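Long-range contacts in fiber protein (Human adenovirus 14, PDB 3F0Y), which forms the trimeric knob at the tip of the viral fibre and probably attaches the virus to host-cell receptors: residues 27-32 with 94-99; 38-43 with 57-62; 80-85 with 171-176; 118-123 with 158-163. All blocks are in the same frame, centred on the assembly; numbering follows the deposited sequence.

Interaction 1: 27-32 with 94-99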
loop_
_atom_site.group_PDB
_atom_site.type_symbol
_atom_site.label_atom_id
_atom_site.label_comp_id
_atom_site.label_asym_id
_atom_site.label_seq_id
_atom_site.Cartn_x
_atom_site.Cartn_y
_atom_site.Cartn_z
ATOM N N ASN A 27 5.440 -25.101 -2.821
ATOM C CA ASN A 27 6.788 -24.710 -2.402
ATOM C C ASN A 27 6.880 -24.406 -0.908
ATOM O O ASN A 27 7.939 -24.015 -0.414
ATOM C CB ASN A 27 7.262 -23.490 -3.210
ATOM C CG ASN A 27 6.435 -22.234 -2.936
ATOM O OD1 ASN A 27 5.483 -22.257 -2.158
ATOM N ND2 ASN A 27 6.800 -21.135 -3.586
ATOM N N CYS A 28 5.772 -24.597 -0.195
ATOM C CA CYS A 28 5.660 -24.150 1.185
ATOM C C CYS A 28 4.911 -25.162 2.050
ATOM O O CYS A 28 3.885 -25.703 1.637
ATOM C CB CYS A 28 4.943 -22.798 1.219
ATOM S SG CYS A 28 4.733 -22.089 2.859
ATOM N N GLN A 29 5.447 -25.420 3.240
ATOM C CA GLN A 29 4.764 -26.225 4.250
ATOM C C GLN A 29 4.252 -25.292 5.346
ATOM O O GLN A 29 4.968 -24.976 6.300
ATOM C CB GLN A 29 5.702 -27.288 4.830
ATOM C CG GLN A 29 5.021 -28.227 5.825
ATOM C CD GLN A 29 5.915 -29.369 6.275
ATOM O OE1 GLN A 29 6.827 -29.786 5.560
ATOM N NE2 GLN A 29 5.649 -29.886 7.469
ATOM N N MET A 30 3.009 -24.847 5.188
ATOM C CA MET A 30 2.400 -23.884 6.100
ATOM C C MET A 30 1.963 -24.522 7.418
ATOM O O MET A 30 2.284 -24.014 8.492
ATOM C CB MET A 30 1.196 -23.220 5.426
ATOM C CG MET A 30 0.704 -21.969 6.129
ATOM S SD MET A 30 1.810 -20.570 5.900
ATOM C CE MET A 30 1.406 -20.101 4.220
ATOM N N MET A 31 1.228 -25.628 7.335
ATOM C CA MET A 31 0.627 -26.240 8.522
ATOM C C MET A 31 1.604 -27.158 9.251
ATOM O O MET A 31 2.409 -27.850 8.624
ATOM C CB MET A 31 -0.620 -27.033 8.138
ATOM C CG MET A 31 -1.676 -26.214 7.427
ATOM S SD MET A 31 -3.177 -27.155 7.113
ATOM C CE MET A 31 -2.584 -28.400 5.977
ATOM N N ASP A 32 1.514 -27.165 10.579
ATOM C CA ASP A 32 2.357 -28.024 11.411
ATOM C C ASP A 32 1.991 -29.495 11.198
ATOM O O ASP A 32 2.869 -30.363 11.170
ATOM C CB ASP A 32 2.212 -27.647 12.893
ATOM C CG ASP A 32 3.440 -28.016 13.722
ATOM O OD1 ASP A 32 4.052 -29.075 13.467
ATOM O OD2 ASP A 32 3.789 -27.241 14.638
ATOM N N SER A 94 9.088 -22.071 6.488
ATOM C CA SER A 94 7.895 -22.631 5.865
ATOM C C SER A 94 8.115 -22.799 4.364
ATOM O O SER A 94 7.745 -23.823 3.785
ATOM C CB SER A 94 6.689 -21.724 6.116
ATOM O OG SER A 94 6.567 -21.421 7.493
ATOM N N LEU A 95 8.719 -21.784 3.748
ATOM C CA LEU A 95 9.083 -21.823 2.334
ATOM C C LEU A 95 10.296 -22.730 2.154
ATOM O O LEU A 95 11.328 -22.522 2.790
ATOM C CB LEU A 95 9.398 -20.413 1.828
ATOM C CG LEU A 95 9.771 -20.245 0.351
ATOM C CD1 LEU A 95 8.639 -20.677 -0.567
ATOM C CD2 LEU A 95 10.163 -18.798 0.080
ATOM N N LYS A 96 10.162 -23.727 1.282
ATOM C CA LYS A 96 11.186 -24.761 1.109
ATOM C C LYS A 96 12.012 -24.604 -0.167
ATOM O O LYS A 96 12.948 -25.371 -0.395
ATOM C CB LYS A 96 10.531 -26.146 1.132
ATOM C CG LYS A 96 9.741 -26.441 2.403
ATOM C CD LYS A 96 10.596 -26.271 3.649
ATOM C CE LYS A 96 9.901 -26.777 4.891
ATOM N NZ LYS A 96 10.777 -26.609 6.083
ATOM N N THR A 97 11.663 -23.616 -0.990
ATOM C CA THR A 97 12.413 -23.296 -2.199
ATOM C C THR A 97 13.032 -21.909 -2.033
ATOM O O THR A 97 12.320 -20.956 -1.717
ATOM C CB THR A 97 11.499 -23.293 -3.434
ATOM O OG1 THR A 97 10.843 -24.563 -3.547
ATOM C CG2 THR A 97 12.304 -23.025 -4.700
ATOM N N PRO A 98 14.358 -21.786 -2.244
ATOM C CA PRO A 98 14.989 -20.471 -2.123
ATOM C C PRO A 98 14.396 -19.435 -3.075
ATOM O O PRO A 98 13.892 -19.788 -4.143
ATOM C CB PRO A 98 16.451 -20.742 -2.493
ATOM C CG PRO A 98 16.645 -22.191 -2.295
ATOM C CD PRO A 98 15.335 -22.832 -2.592
ATOM N N LEU A 99 14.450 -18.171 -2.673
ATOM C CA LEU A 99 14.053 -17.075 -3.544
ATOM C C LEU A 99 15.188 -16.774 -4.516
ATOM O O LEU A 99 16.357 -17.036 -4.221
ATOM C CB LEU A 99 13.739 -15.818 -2.729
ATOM C CG LEU A 99 12.663 -15.935 -1.649
ATOM C CD1 LEU A 99 12.667 -14.691 -0.771
ATOM C CD2 LEU A 99 11.289 -16.159 -2.270
HETATM O O HOH W 1 5.291 -23.538 8.536
#

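Interaction 2: 38-43 with 57-62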
loop_
_atom_site.group_PDB
_atom_site.type_symbol
_atom_site.label_atom_id
_atom_site.label_comp_id
_atom_site.label_asym_id
_atom_site.label_seq_id
_atom_site.Cartn_x
_atom_site.Cartn_y
_atom_site.Cartn_z
ATOM N N ASP A 38 2.303 -28.055 1.494
ATOM C CA ASP A 38 0.837 -28.056 1.442
ATOM C C ASP A 38 0.239 -26.860 0.693
ATOM O O ASP A 38 -0.978 -26.781 0.530
ATOM C CB ASP A 38 0.251 -28.147 2.861
ATOM C CG ASP A 38 0.799 -27.082 3.805
ATOM O OD1 ASP A 38 1.398 -26.092 3.331
ATOM O OD2 ASP A 38 0.632 -27.241 5.030
ATOM N N CYS A 39 1.084 -25.935 0.238
ATOM C CA CYS A 39 0.604 -24.753 -0.476
ATOM C C CYS A 39 1.705 -24.076 -1.286
ATOM O O CYS A 39 2.888 -24.398 -1.151
ATOM C CB CYS A 39 0.008 -23.741 0.508
ATOM S SG CYS A 39 1.221 -22.977 1.602
ATOM N N LYS A 40 1.293 -23.139 -2.132
ATOM C CA LYS A 40 2.218 -22.277 -2.855
ATOM C C LYS A 40 2.253 -20.918 -2.163
ATOM O O LYS A 40 1.239 -20.221 -2.115
ATOM C CB LYS A 40 1.772 -22.097 -4.304
ATOM C CG LYS A 40 1.555 -23.387 -5.072
ATOM C CD LYS A 40 0.957 -23.102 -6.439
ATOM C CE LYS A 40 0.537 -24.381 -7.145
ATOM N NZ LYS A 40 0.120 -24.116 -8.548
ATOM N N LEU A 41 3.408 -20.558 -1.609
ATOM C CA LEU A 41 3.619 -19.215 -1.084
ATOM C C LEU A 41 4.134 -18.358 -2.228
ATOM O O LEU A 41 5.196 -18.635 -2.788
ATOM C CB LEU A 41 4.627 -19.224 0.068
ATOM C CG LEU A 41 4.930 -17.877 0.736
ATOM C CD1 LEU A 41 3.704 -17.344 1.467
ATOM C CD2 LEU A 41 6.108 -18.007 1.691
ATOM N N ILE A 42 3.365 -17.335 -2.590
ATOM C CA ILE A 42 3.782 -16.371 -3.596
ATOM C C ILE A 42 4.312 -15.148 -2.853
ATOM O O ILE A 42 3.553 -14.437 -2.197
ATOM C CB ILE A 42 2.619 -15.967 -4.531
ATOM C CG1 ILE A 42 1.882 -17.204 -5.059
ATOM C CG2 ILE A 42 3.141 -15.132 -5.694
ATOM C CD1 ILE A 42 2.763 -18.176 -5.820
ATOM N N LEU A 43 5.623 -14.935 -2.931
ATOM C CA LEU A 43 6.271 -13.825 -2.243
ATOM C C LEU A 43 7.139 -13.060 -3.225
ATOM O O LEU A 43 7.963 -13.653 -3.916
ATOM C CB LEU A 43 7.131 -14.339 -1.088
ATOM C CG LEU A 43 7.865 -13.269 -0.274
ATOM C CD1 LEU A 43 6.871 -12.321 0.395
ATOM C CD2 LEU A 43 8.782 -13.911 0.754
ATOM N N TYR A 57 0.984 -13.665 -0.936
ATOM C CA TYR A 57 -0.264 -14.406 -0.786
ATOM C C TYR A 57 -0.005 -15.900 -0.874
ATOM O O TYR A 57 1.101 -16.334 -1.207
ATOM C CB TYR A 57 -1.318 -13.970 -1.813
ATOM C CG TYR A 57 -0.937 -14.147 -3.267
ATOM C CD1 TYR A 57 -0.033 -13.286 -3.878
ATOM C CD2 TYR A 57 -1.508 -15.156 -4.040
ATOM C CE1 TYR A 57 0.309 -13.435 -5.214
ATOM C CE2 TYR A 57 -1.173 -15.311 -5.380
ATOM C CZ TYR A 57 -0.263 -14.446 -5.959
ATOM O OH TYR A 57 0.079 -14.585 -7.283
ATOM N N VAL A 58 -1.029 -16.682 -0.552
ATOM C CA VAL A 58 -0.917 -18.132 -0.555
ATOM C C VAL A 58 -1.944 -18.742 -1.497
ATOM O O VAL A 58 -3.062 -18.244 -1.621
ATOM C CB VAL A 58 -1.089 -18.718 0.866
ATOM C CG1 VAL A 58 -0.053 -18.130 1.806
ATOM C CG2 VAL A 58 -2.489 -18.463 1.396
ATOM N N ILE A 59 -1.540 -19.808 -2.181
ATOM C CA ILE A 59 -2.448 -20.606 -2.991
ATOM C C ILE A 59 -2.398 -22.024 -2.437
ATOM O O ILE A 59 -1.361 -22.685 -2.502
ATOM C CB ILE A 59 -2.050 -20.604 -4.478
ATOM C CG1 ILE A 59 -1.974 -19.171 -5.011
ATOM C CG2 ILE A 59 -3.043 -21.423 -5.297
ATOM C CD1 ILE A 59 -1.369 -19.068 -6.384
ATOM N N GLY A 60 -3.512 -22.470 -1.868
ATOM C CA GLY A 60 -3.568 -23.759 -1.196
ATOM C C GLY A 60 -3.502 -24.928 -2.160
ATOM O O GLY A 60 -4.002 -24.847 -3.283
ATOM N N VAL A 61 -2.877 -26.015 -1.714
ATOM C CA VAL A 61 -2.714 -27.215 -2.533
ATOM C C VAL A 61 -3.267 -28.454 -1.829
ATOM O O VAL A 61 -4.090 -29.170 -2.399
ATOM C CB VAL A 61 -1.233 -27.443 -2.899
ATOM C CG1 VAL A 61 -1.064 -28.744 -3.672
ATOM C CG2 VAL A 61 -0.704 -26.259 -3.708
ATOM N N SER A 62 -2.824 -28.700 -0.596
ATOM C CA SER A 62 -3.272 -29.875 0.157
ATOM C C SER A 62 -4.739 -29.739 0.559
ATOM O O SER A 62 -5.241 -28.631 0.761
ATOM C CB SER A 62 -2.401 -30.110 1.399
ATOM O OG SER A 62 -2.814 -29.312 2.496
#

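Interaction 3: 80-85 with 171-176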
loop_
_atom_site.group_PDB
_atom_site.type_symbol
_atom_site.label_atom_id
_atom_site.label_comp_id
_atom_site.label_asym_id
_atom_site.label_seq_id
_atom_site.Cartn_x
_atom_site.Cartn_y
_atom_site.Cartn_z
ATOM N N LEU A 80 9.777 -17.204 7.655
ATOM C CA LEU A 80 10.883 -17.143 6.708
ATOM C C LEU A 80 12.147 -16.725 7.445
ATOM O O LEU A 80 12.232 -15.613 7.962
ATOM C CB LEU A 80 10.573 -16.156 5.579
ATOM C CG LEU A 80 9.211 -16.313 4.895
ATOM C CD1 LEU A 80 9.051 -15.263 3.812
ATOM C CD2 LEU A 80 9.031 -17.714 4.320
ATOM N N PHE A 81 13.117 -17.634 7.499
ATOM C CA PHE A 81 14.387 -17.390 8.168
ATOM C C PHE A 81 15.498 -17.287 7.135
ATOM O O PHE A 81 15.551 -18.074 6.189
ATOM C CB PHE A 81 14.686 -18.513 9.161
ATOM C CG PHE A 81 13.633 -18.669 10.223
ATOM C CD1 PHE A 81 12.719 -19.712 10.171
ATOM C CD2 PHE A 81 13.542 -17.756 11.261
ATOM C CE1 PHE A 81 11.741 -19.848 11.146
ATOM C CE2 PHE A 81 12.570 -17.886 12.239
ATOM C CZ PHE A 81 11.667 -18.934 12.183
ATOM N N PHE A 82 16.377 -16.307 7.325
ATOM C CA PHE A 82 17.466 -16.040 6.392
ATOM C C PHE A 82 18.792 -15.962 7.141
ATOM O O PHE A 82 18.846 -15.481 8.274
ATOM C CB PHE A 82 17.220 -14.727 5.647
ATOM C CG PHE A 82 15.887 -14.658 4.953
ATOM C CD1 PHE A 82 14.749 -14.261 5.643
ATOM C CD2 PHE A 82 15.773 -14.974 3.604
ATOM C CE1 PHE A 82 13.515 -14.192 5.004
ATOM C CE2 PHE A 82 14.542 -14.906 2.958
ATOM C CZ PHE A 82 13.413 -14.516 3.659
ATOM N N ASP A 83 19.858 -16.433 6.500
ATOM C CA ASP A 83 21.197 -16.372 7.091
ATOM C C ASP A 83 21.804 -14.977 6.925
ATOM O O ASP A 83 21.181 -14.089 6.338
ATOM C CB ASP A 83 22.111 -17.465 6.503
ATOM C CG ASP A 83 22.318 -17.333 5.000
ATOM O OD1 ASP A 83 22.205 -16.214 4.455
ATOM O OD2 ASP A 83 22.611 -18.366 4.363
ATOM N N SER A 84 23.023 -14.796 7.436
ATOM C CA SER A 84 23.706 -13.498 7.411
ATOM C C SER A 84 23.940 -12.927 6.005
ATOM O O SER A 84 24.172 -11.728 5.860
ATOM C CB SER A 84 25.043 -13.591 8.155
ATOM O OG SER A 84 25.903 -14.533 7.539
ATOM N N ALA A 85 23.887 -13.783 4.985
ATOM C CA ALA A 85 24.006 -13.353 3.589
ATOM C C ALA A 85 22.652 -13.044 2.937
ATOM O O ALA A 85 22.600 -12.694 1.756
ATOM C CB ALA A 85 24.746 -14.414 2.780
ATOM N N TYR A 171 18.026 -12.970 9.902
ATOM C CA TYR A 171 16.828 -12.195 9.567
ATOM C C TYR A 171 15.589 -13.077 9.567
ATOM O O TYR A 171 15.660 -14.256 9.213
ATOM C CB TYR A 171 16.984 -11.524 8.201
ATOM C CG TYR A 171 18.267 -10.742 8.066
ATOM C CD1 TYR A 171 19.389 -11.307 7.465
ATOM C CD2 TYR A 171 18.369 -9.448 8.563
ATOM C CE1 TYR A 171 20.573 -10.597 7.347
ATOM C CE2 TYR A 171 19.549 -8.730 8.452
ATOM C CZ TYR A 171 20.647 -9.309 7.846
ATOM O OH TYR A 171 21.815 -8.595 7.739
ATOM N N CYS A 172 14.456 -12.498 9.967
ATOM C CA CYS A 172 13.191 -13.228 10.031
ATOM C C CYS A 172 12.033 -12.407 9.478
ATOM O O CYS A 172 11.939 -11.199 9.718
ATOM C CB CYS A 172 12.863 -13.617 11.476
ATOM S SG CYS A 172 14.221 -14.346 12.387
ATOM N N ILE A 173 11.158 -13.080 8.736
ATOM C CA ILE A 173 9.864 -12.538 8.356
ATOM C C ILE A 173 8.825 -13.599 8.696
ATOM O O ILE A 173 8.836 -14.688 8.127
ATOM C CB ILE A 173 9.789 -12.211 6.848
ATOM C CG1 ILE A 173 10.894 -11.229 6.445
ATOM C CG2 ILE A 173 8.425 -11.633 6.499
ATOM C CD1 ILE A 173 10.943 -10.951 4.955
ATOM N N ARG A 174 7.952 -13.286 9.648
ATOM C CA ARG A 174 6.879 -14.188 10.048
ATOM C C ARG A 174 5.549 -13.551 9.680
ATOM O O ARG A 174 5.190 -12.510 10.222
ATOM C CB ARG A 174 6.932 -14.449 11.550
ATOM C CG ARG A 174 8.172 -15.193 12.019
ATOM C CD ARG A 174 8.034 -15.569 13.482
ATOM N NE ARG A 174 9.135 -16.397 13.977
ATOM C CZ ARG A 174 10.232 -15.939 14.579
ATOM N NH1 ARG A 174 10.428 -14.636 14.760
ATOM N NH2 ARG A 174 11.148 -16.802 15.001
ATOM N N ILE A 175 4.831 -14.178 8.752
ATOM C CA ILE A 175 3.563 -13.655 8.256
ATOM C C ILE A 175 2.437 -14.565 8.726
ATOM O O ILE A 175 2.386 -15.733 8.348
ATOM C CB ILE A 175 3.543 -13.588 6.714
ATOM C CG1 ILE A 175 4.809 -12.909 6.180
ATOM C CG2 ILE A 175 2.307 -12.846 6.232
ATOM C CD1 ILE A 175 4.956 -13.000 4.675
ATOM N N THR A 176 1.543 -14.022 9.550
ATOM C CA THR A 176 0.443 -14.790 10.127
ATOM C C THR A 176 -0.892 -14.341 9.552
ATOM O O THR A 176 -1.285 -13.187 9.712
ATOM C CB THR A 176 0.387 -14.628 11.659
ATOM O OG1 THR A 176 1.600 -15.120 12.237
ATOM C CG2 THR A 176 -0.799 -15.395 12.247
HETATM O O HOH W 2 23.976 -9.968 8.131
#

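Interaction 4: 118-123 with 158-163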
loop_
_atom_site.group_PDB
_atom_site.type_symbol
_atom_site.label_atom_id
_atom_site.label_comp_id
_atom_site.label_asym_id
_atom_site.label_seq_id
_atom_site.Cartn_x
_atom_site.Cartn_y
_atom_site.Cartn_z
ATOM N N PHE A 118 17.698 -7.076 0.662
ATOM C CA PHE A 118 16.261 -7.361 0.642
ATOM C C PHE A 118 15.728 -7.611 2.054
ATOM O O PHE A 118 14.517 -7.656 2.260
ATOM C CB PHE A 118 15.955 -8.585 -0.226
ATOM C CG PHE A 118 16.074 -8.331 -1.698
ATOM C CD1 PHE A 118 17.257 -8.607 -2.373
ATOM C CD2 PHE A 118 14.998 -7.831 -2.414
ATOM C CE1 PHE A 118 17.363 -8.378 -3.741
ATOM C CE2 PHE A 118 15.097 -7.600 -3.777
ATOM C CZ PHE A 118 16.279 -7.873 -4.441
ATOM N N MET A 119 16.632 -7.777 3.017
ATOM C CA MET A 119 16.260 -8.191 4.367
ATOM C C MET A 119 15.695 -7.046 5.195
ATOM O O MET A 119 16.020 -5.885 4.953
ATOM C CB MET A 119 17.476 -8.762 5.096
ATOM C CG MET A 119 18.066 -10.004 4.456
ATOM S SD MET A 119 16.915 -11.386 4.503
ATOM C CE MET A 119 16.158 -11.266 2.888
ATOM N N PRO A 120 14.857 -7.376 6.195
ATOM C CA PRO A 120 14.400 -6.358 7.138
ATOM C C PRO A 120 15.552 -5.862 8.005
ATOM O O PRO A 120 16.287 -6.667 8.579
ATOM C CB PRO A 120 13.358 -7.099 7.984
ATOM C CG PRO A 120 13.728 -8.527 7.879
ATOM C CD PRO A 120 14.294 -8.703 6.505
ATOM N N SER A 121 15.709 -4.542 8.070
ATOM C CA SER A 121 16.787 -3.920 8.828
ATOM C C SER A 121 16.774 -4.351 10.291
ATOM O O SER A 121 15.744 -4.271 10.958
ATOM C CB SER A 121 16.676 -2.392 8.747
ATOM O OG SER A 121 17.509 -1.770 9.708
ATOM N N THR A 122 17.923 -4.803 10.786
ATOM C CA THR A 122 18.077 -5.111 12.208
ATOM C C THR A 122 18.162 -3.828 13.036
ATOM O O THR A 122 17.984 -3.860 14.252
ATOM C CB THR A 122 19.316 -5.986 12.478
ATOM O OG1 THR A 122 20.481 -5.358 11.935
ATOM C CG2 THR A 122 19.142 -7.363 11.850
ATOM N N THR A 123 18.439 -2.703 12.378
ATOM C CA THR A 123 18.410 -1.400 13.033
ATOM C C THR A 123 16.971 -0.930 13.221
ATOM O O THR A 123 16.630 -0.409 14.274
ATOM C CB THR A 123 19.202 -0.343 12.240
ATOM O OG1 THR A 123 20.535 -0.819 12.014
ATOM C CG2 THR A 123 19.264 0.971 13.006
ATOM N N VAL A 158 2.448 -9.306 10.477
ATOM C CA VAL A 158 3.828 -9.571 10.108
ATOM C C VAL A 158 4.725 -9.152 11.264
ATOM O O VAL A 158 4.561 -8.064 11.817
ATOM C CB VAL A 158 4.232 -8.803 8.833
ATOM C CG1 VAL A 158 5.698 -9.053 8.495
ATOM C CG2 VAL A 158 3.339 -9.195 7.672
ATOM N N MET A 159 5.647 -10.030 11.649
ATOM C CA MET A 159 6.682 -9.676 12.607
ATOM C C MET A 159 8.033 -9.821 11.925
ATOM O O MET A 159 8.357 -10.883 11.394
ATOM C CB MET A 159 6.627 -10.555 13.858
ATOM C CG MET A 159 7.510 -10.031 14.989
ATOM S SD MET A 159 7.401 -10.980 16.519
ATOM C CE MET A 159 8.234 -12.491 16.039
ATOM N N LEU A 160 8.805 -8.741 11.932
ATOM C CA LEU A 160 10.136 -8.736 11.346
ATOM C C LEU A 160 11.170 -8.949 12.439
ATOM O O LEU A 160 11.126 -8.286 13.474
ATOM C CB LEU A 160 10.393 -7.411 10.633
ATOM C CG LEU A 160 9.373 -7.049 9.553
ATOM C CD1 LEU A 160 9.686 -5.687 8.962
ATOM C CD2 LEU A 160 9.332 -8.111 8.468
ATOM N N ASN A 161 12.094 -9.878 12.202
ATOM C CA ASN A 161 13.178 -10.173 13.137
ATOM C C ASN A 161 12.657 -10.504 14.545
ATOM O O ASN A 161 11.984 -11.519 14.714
ATOM C CB ASN A 161 14.199 -9.028 13.126
ATOM C CG ASN A 161 14.867 -8.858 11.770
ATOM O OD1 ASN A 161 14.914 -9.790 10.968
ATOM N ND2 ASN A 161 15.382 -7.662 11.507
ATOM N N GLN A 162 12.956 -9.659 15.535
ATOM C CA GLN A 162 12.498 -9.828 16.924
ATOM C C GLN A 162 13.147 -11.004 17.657
ATOM O O GLN A 162 13.803 -10.811 18.682
ATOM C CB GLN A 162 10.963 -9.925 17.009
ATOM C CG GLN A 162 10.415 -10.114 18.423
ATOM C CD GLN A 162 10.986 -9.125 19.417
ATOM O OE1 GLN A 162 10.967 -7.919 19.185
ATOM N NE2 GLN A 162 11.501 -9.633 20.533
ATOM N N ARG A 163 12.947 -12.217 17.152
ATOM C CA ARG A 163 13.485 -13.399 17.816
ATOM C C ARG A 163 14.003 -14.421 16.798
ATOM O O ARG A 163 13.327 -14.745 15.823
ATOM C CB ARG A 163 12.437 -13.982 18.782
ATOM C CG ARG A 163 11.827 -15.331 18.428
ATOM C CD ARG A 163 10.705 -15.693 19.403
ATOM N NE ARG A 163 9.386 -15.566 18.784
ATOM C CZ ARG A 163 8.792 -16.513 18.056
ATOM N NH1 ARG A 163 9.385 -17.684 17.840
ATOM N NH2 ARG A 163 7.592 -16.288 17.537
#

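Interaction 1: 27-32 with 94-99
Two backbone hydrogen bonds flank the facing pair Cys28 and Leu95, where two otherwise irregular loops meet. Lys96 N donates to Asn27 O at 2.8 Å, almost straight, and Gln29 N donates to Ser94 O at 2.9 Å. The same carbonyl oxygen also receives a CA-H...O contact, with Cys28 CA 3.3 Å from Ser94 O. A water adds a bridge on the Gln29 side: it donates to Gln29 O and Met30 O and hydrogen-bonds to Ser94 OG, whose further partner is Glu79 N.

The packing is centred on the methyl Leu95 CD1. It sits 3.6 Å from Asn27 ND2 and also close to Asn27 O, so one branch of the leucine meets both the side-chain amide and the backbone carbonyl. Asn27 CG lies between its own backbone N and carbonyl carbon (chi1 65°), which folds the amide back beside the main chain; there OD1 accepts from Leu41 N. One residue along, Cys28 SG rests 3.8 Å from Ser94 CB.

The pattern is that of an isolated beta bridge between antiparallel loop segments, and its Cys28 also belongs to a classic beta bulge, in which Asn27 and Cys28 both face Cys39 of strand 39-48.

Interaction 2: 38-43 with 57-62
The Tyr57 ring has Ile42 over one face: CB stands 3.6 Å from the ring centroid, only 18° off the normal, in a CH-pi contact. Both branches of the isoleucine spread from there across the ring, Ile42 CG2 approaching to 3.3 Å from Tyr57 CE1 on one side and CG1 passing over CZ and CE2. Tyr57 adopts chi1 60°, with CG between backbone N and carbonyl carbon, and this lays the ring back beneath its cross-strand partner.

Beneath this packing runs regular antiparallel pairing. Lys40 and Ile59 exchange two hydrogen bonds, the shorter from Lys40 N to Ile59 O at 2.7 Å; Ile42 and Tyr57 exchange two more. At the far end Asp38 O takes two donors from the same face of its carbonyl plane, Ser62 N at 2.9 Å and Val61 N at 3.0 Å, tying down the chain as it leaves the strand. On the sheet face of Cys39, Leu41 CD1 meets Val58 CG1 at 3.9 Å.

Strands 39-48 and 51-60 form a beta hairpin. Leu41 and Val58 pack on Trp177 of strand 171-180, while Tyr57 and Ile59 touch Ile204 and Glu135 of a neighbouring subunit. Past the strand, Ser62 is the N-cap of helix 63-66, its OG accepting from Phe65 N.

Interaction 3: 80-85 with 171-176
Leu80 N donates to Ile173 O at 2.7 Å, the shortest polar bond between these two strands, and Ile173 N returns a bond to Leu80 O. Phe82 and Tyr171 form the next hydrogen-bonded pair, with Phe82 N 2.9 Å from Tyr171 O. Between them lies the non-hydrogen-bonded pair Phe81 and Cys172, where Cys172 CA approaches Leu80 O at 3.3 Å as a CA-H...O contact.

The side chains separate by face. Beside Cys172, the Phe81 ring is met at its edge: Cys172 SG lies 3.7 Å from Phe81 CD2, a sulfur-aromatic contact, and Arg174 NH2 comes in the ring plane to 3.3 Å from Phe81 CE2. Ring and guanidinium are steeply inclined, 77° apart, so this is no stack. The arginine reaches there on an extended chain, and a salt bridge from NE to Glu79 helps fix it. On the other face Phe82 CE1 touches Ile173 CD1 at 4.1 Å. Tyr171 offers its ring edge to Asp83 O; a water donates to both its hydroxyl and Ser84 O, and the hydroxyl is also hydrogen-bonded to Glu206.

Strand 73-82 is outermost in its sheet within the chain, with 171-180 next to it and 151-160 beyond. Leu80 reaches across to Leu41 and Leu43 of strand 39-48, while Ile173 packs on Leu160.

Interaction 4: 118-123 with 158-163
This is a small, buried loop-to-strand contact in which one asparagine side chain and one proline do most of the work. The loop 118-123, on the way to strand 137-145, passes the end of strand 151-160, where the chain turns away after Leu160.

Asn161 meets the loop through its amide. Asn161 ND2 donates to Pro120 O at 3.2 Å with an N-H...O angle of 162°. The carbonyl oxygen lies close to the amide plane, yet the donor stands well above the plane of the Pro120 carbonyl, 63° out of it, so the bond does not follow a lone pair. At the other branch of the amide, Asn161 OD1 lies 3.5 Å from Pro120 CG, the two side chains crossing at a slant. With chi1 at -63° the asparagine CG is anti to its own carbonyl carbon, and the amide is directed at the loop. Thr122 CG2 approaches Asn161 ND2 at 3.8 Å, the two side chains crossing at about a right angle. The apolar part is simpler: Pro120 CB packs on Leu160 CB at 4.0 Å, and Tyr203 of strand 199-204 touches both residues.

Outside the two segments, ND2 also donates to Tyr125 O and OD1 accepts from Cys172 N. A single buried amide thus has both ends engaged, and its rotation is fixed by the donors and acceptors that join the loop to two strands.

Backbone pairing dominates interactions 2 and 3, both buried: one joins a hairpin of the first sheet, the other two strands of the second. Leucine packing connects them, Leu41 and Leu43 meeting Leu80 between the sheets. Interaction 1, only partly buried, is a loop-to-loop bridge that touches both; Asn27 and Met30 hydrogen-bond to segment 38-43, and Leu95 packs on Leu80. Interaction 4 is also buried but depends on a side-chain amide instead of strand pairing. It shares a sheet with interaction 3, strands 151-160 and 171-180 being neighbours. Of the four, 38-43 with 57-62 and 118-123 with 158-163 come near other subunits.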